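PDB 4C24: L-fuculose phosphate aldolase, which belongs to the class II aldolase and adducin family and assembles into a tetramer whose chains each carry zinc bound by histidines. Local coordinates for residues Lys184-Ala189 with Gly193-Leu198. Sequence-based numbering, arbitrary orientation.
Sequences KIYCLA and GEPVVL. With SO4 (sulfate ion), chain D; SO4 (sulfate ion), chain B.
P195 brings its ring against Y186 and A189, and this small apolar cluster accounts for most of the area buried between 184-189 and 193-198, 198 Å² in all. CG of P195 does most of the touching: it lies 3.7 Å from CB of A189 and 3.8 Å from CE1 of Y186. The tyrosine reaches it because its CG stands anti to the backbone N (chi1 179°), which carries the ring out to the proline, and the two side chains cross at about a right angle. The CA atoms of A189 and P195, 5.5 Å apart, are the nearest such pair across the two segments. Y186 also touches L107 of helix 103-110 and meets the ring of F192 of the third subunit.

One backbone hydrogen bond crosses, from N of G193 to O of A189 at 3.0 Å. Its four-residue spacing continues the pattern of helix 169-192, seen also in N of L188 bonded to O of K184 at 2.9 Å; G193 itself has an extended backbone, so the chain departs there toward helix 200-210.

NZ of K184, which does not touch 193-198, donates hydrogen bonds to O4 of sulfate B at 2.8 Å and to O3 of sulfate D at 3.0 Å, its side chain fully extended. T102 of this chain and of the second subunit, and K184 of the second and third subunits, also bond sulfate, probably from the crystallisation liquor.

Chemically, a single main-chain bond and a proline packed against A189 and Y186 confine the contact to G193 and P195, where helix 169-192 of this AraD-like class II aldolase fold ends.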
loop_
_atom_site.group_PDB
_atom_site.type_symbol
_atom_site.label_atom_id
_atom_site.label_comp_id
_atom_site.label_asym_id
_atom_site.label_seq_id
_atom_site.Cartn_x
_atom_site.Cartn_y
_atom_site.Cartn_z
ATOM N N LYS A 184 -10.071 -0.522 -8.523
ATOM C CA LYS A 184 -8.709 -1.013 -8.451
ATOM C C LYS A 184 -8.540 -2.319 -9.232
ATOM O O LYS A 184 -7.608 -2.437 -10.023
ATOM C CB LYS A 184 -8.266 -1.159 -6.975
ATOM C CG LYS A 184 -6.810 -1.605 -6.873
ATOM C CD LYS A 184 -6.363 -1.589 -5.429
ATOM C CE LYS A 184 -4.917 -2.012 -5.304
ATOM N NZ LYS A 184 -4.489 -1.832 -3.874
ATOM N N ILE A 185 -9.425 -3.289 -9.009
ATOM C CA ILE A 185 -9.352 -4.562 -9.718
ATOM C C ILE A 185 -9.413 -4.285 -11.223
ATOM O O ILE A 185 -8.625 -4.858 -11.984
ATOM C CB ILE A 185 -10.478 -5.526 -9.301
ATOM C CG1 ILE A 185 -10.336 -5.933 -7.814
ATOM C CG2 ILE A 185 -10.557 -6.753 -10.214
ATOM C CD1 ILE A 185 -9.035 -6.612 -7.491
ATOM N N TYR A 186 -10.337 -3.424 -11.619
ATOM C CA TYR A 186 -10.540 -3.163 -13.067
ATOM C C TYR A 186 -9.290 -2.537 -13.655
ATOM O O TYR A 186 -8.824 -2.940 -14.753
ATOM C CB TYR A 186 -11.723 -2.251 -13.258
ATOM C CG TYR A 186 -12.031 -1.890 -14.692
ATOM C CD1 TYR A 186 -12.306 -2.866 -15.612
ATOM C CD2 TYR A 186 -12.067 -0.571 -15.089
ATOM C CE1 TYR A 186 -12.620 -2.514 -16.907
ATOM C CE2 TYR A 186 -12.373 -0.200 -16.384
ATOM C CZ TYR A 186 -12.656 -1.187 -17.278
ATOM O OH TYR A 186 -12.954 -0.823 -18.579
ATOM N N CYS A 187 -8.739 -1.541 -12.992
ATOM C CA CYS A 187 -7.551 -0.866 -13.509
ATOM C C CYS A 187 -6.359 -1.807 -13.598
ATOM O O CYS A 187 -5.620 -1.841 -14.581
ATOM C CB CYS A 187 -7.195 0.311 -12.598
ATOM S SG CYS A 187 -8.256 1.737 -12.829
ATOM N N LEU A 188 -6.134 -2.581 -12.546
ATOM C CA LEU A 188 -5.035 -3.507 -12.530
ATOM C C LEU A 188 -5.225 -4.575 -13.613
ATOM O O LEU A 188 -4.244 -4.976 -14.273
ATOM C CB LEU A 188 -4.892 -4.169 -11.145
ATOM C CG LEU A 188 -4.502 -3.199 -10.057
ATOM C CD1 LEU A 188 -4.457 -3.970 -8.751
ATOM C CD2 LEU A 188 -3.219 -2.478 -10.247
ATOM N N ALA A 189 -6.459 -5.039 -13.808
ATOM C CA ALA A 189 -6.700 -6.051 -14.848
ATOM C C ALA A 189 -6.379 -5.449 -16.199
ATOM O O ALA A 189 -5.791 -6.149 -17.024
ATOM C CB ALA A 189 -8.119 -6.560 -14.793
ATOM N N GLY A 193 -4.289 -7.303 -19.308
ATOM C CA GLY A 193 -5.038 -7.798 -20.479
ATOM C C GLY A 193 -6.429 -7.204 -20.522
ATOM O O GLY A 193 -6.640 -6.053 -20.105
ATOM N N GLU A 194 -7.381 -7.967 -21.051
ATOM C CA GLU A 194 -8.741 -7.480 -21.186
ATOM C C GLU A 194 -9.578 -8.025 -20.045
ATOM O O GLU A 194 -9.829 -9.212 -19.978
ATOM C CB GLU A 194 -9.341 -7.905 -22.538
ATOM C CG GLU A 194 -10.677 -7.263 -22.857
ATOM C CD GLU A 194 -10.594 -5.765 -23.103
ATOM O OE1 GLU A 194 -9.477 -5.225 -23.282
ATOM O OE2 GLU A 194 -11.665 -5.120 -23.131
ATOM N N PRO A 195 -10.006 -7.143 -19.138
ATOM C CA PRO A 195 -10.871 -7.591 -18.052
ATOM C C PRO A 195 -12.141 -8.225 -18.616
ATOM O O PRO A 195 -12.721 -7.709 -19.564
ATOM C CB PRO A 195 -11.214 -6.275 -17.329
ATOM C CG PRO A 195 -10.124 -5.330 -17.691
ATOM C CD PRO A 195 -9.819 -5.683 -19.128
ATOM N N VAL A 196 -12.562 -9.340 -18.046
ATOM C CA VAL A 196 -13.812 -9.969 -18.417
ATOM C C VAL A 196 -14.955 -9.306 -17.668
ATOM O O VAL A 196 -14.944 -9.259 -16.415
ATOM C CB VAL A 196 -13.762 -11.460 -18.120
ATOM C CG1 VAL A 196 -15.073 -12.115 -18.511
ATOM C CG2 VAL A 196 -12.582 -12.071 -18.874
ATOM N N VAL A 197 -15.933 -8.788 -18.400
ATOM C CA VAL A 197 -17.054 -8.075 -17.803
ATOM C C VAL A 197 -18.289 -8.946 -17.799
ATOM O O VAL A 197 -18.706 -9.482 -18.845
ATOM C CB VAL A 197 -17.349 -6.747 -18.518
ATOM C CG1 VAL A 197 -18.587 -6.068 -17.930
ATOM C CG2 VAL A 197 -16.126 -5.834 -18.482
ATOM N N LEU A 198 -18.898 -9.069 -16.612
ATOM C CA LEU A 198 -20.083 -9.882 -16.460
ATOM C C LEU A 198 -21.235 -9.271 -17.243
ATOM O O LEU A 198 -21.358 -8.054 -17.302
ATOM C CB LEU A 198 -20.441 -10.031 -14.974
ATOM C CG LEU A 198 -19.326 -10.756 -14.232
ATOM C CD1 LEU A 198 -19.670 -10.729 -12.735
ATOM C CD2 LEU A 198 -19.056 -12.174 -14.732
HETATM S S SO4 D . -3.891 1.984 -2.994
HETATM O O1 SO4 D . -4.537 3.296 -2.797
HETATM O O2 SO4 D . -3.376 1.561 -1.670
HETATM O O3 SO4 D . -4.938 1.059 -3.457
HETATM O O4 SO4 D . -2.801 2.107 -3.986
HETATM S S SO4 B . -1.963 -4.229 -2.511
HETATM O O1 SO4 B . -3.280 -4.841 -2.253
HETATM O O2 SO4 B . -1.555 -3.553 -1.256
HETATM O O3 SO4 B . -1.037 -5.328 -2.826
HETATM O O4 SO4 B . -2.067 -3.271 -3.633
#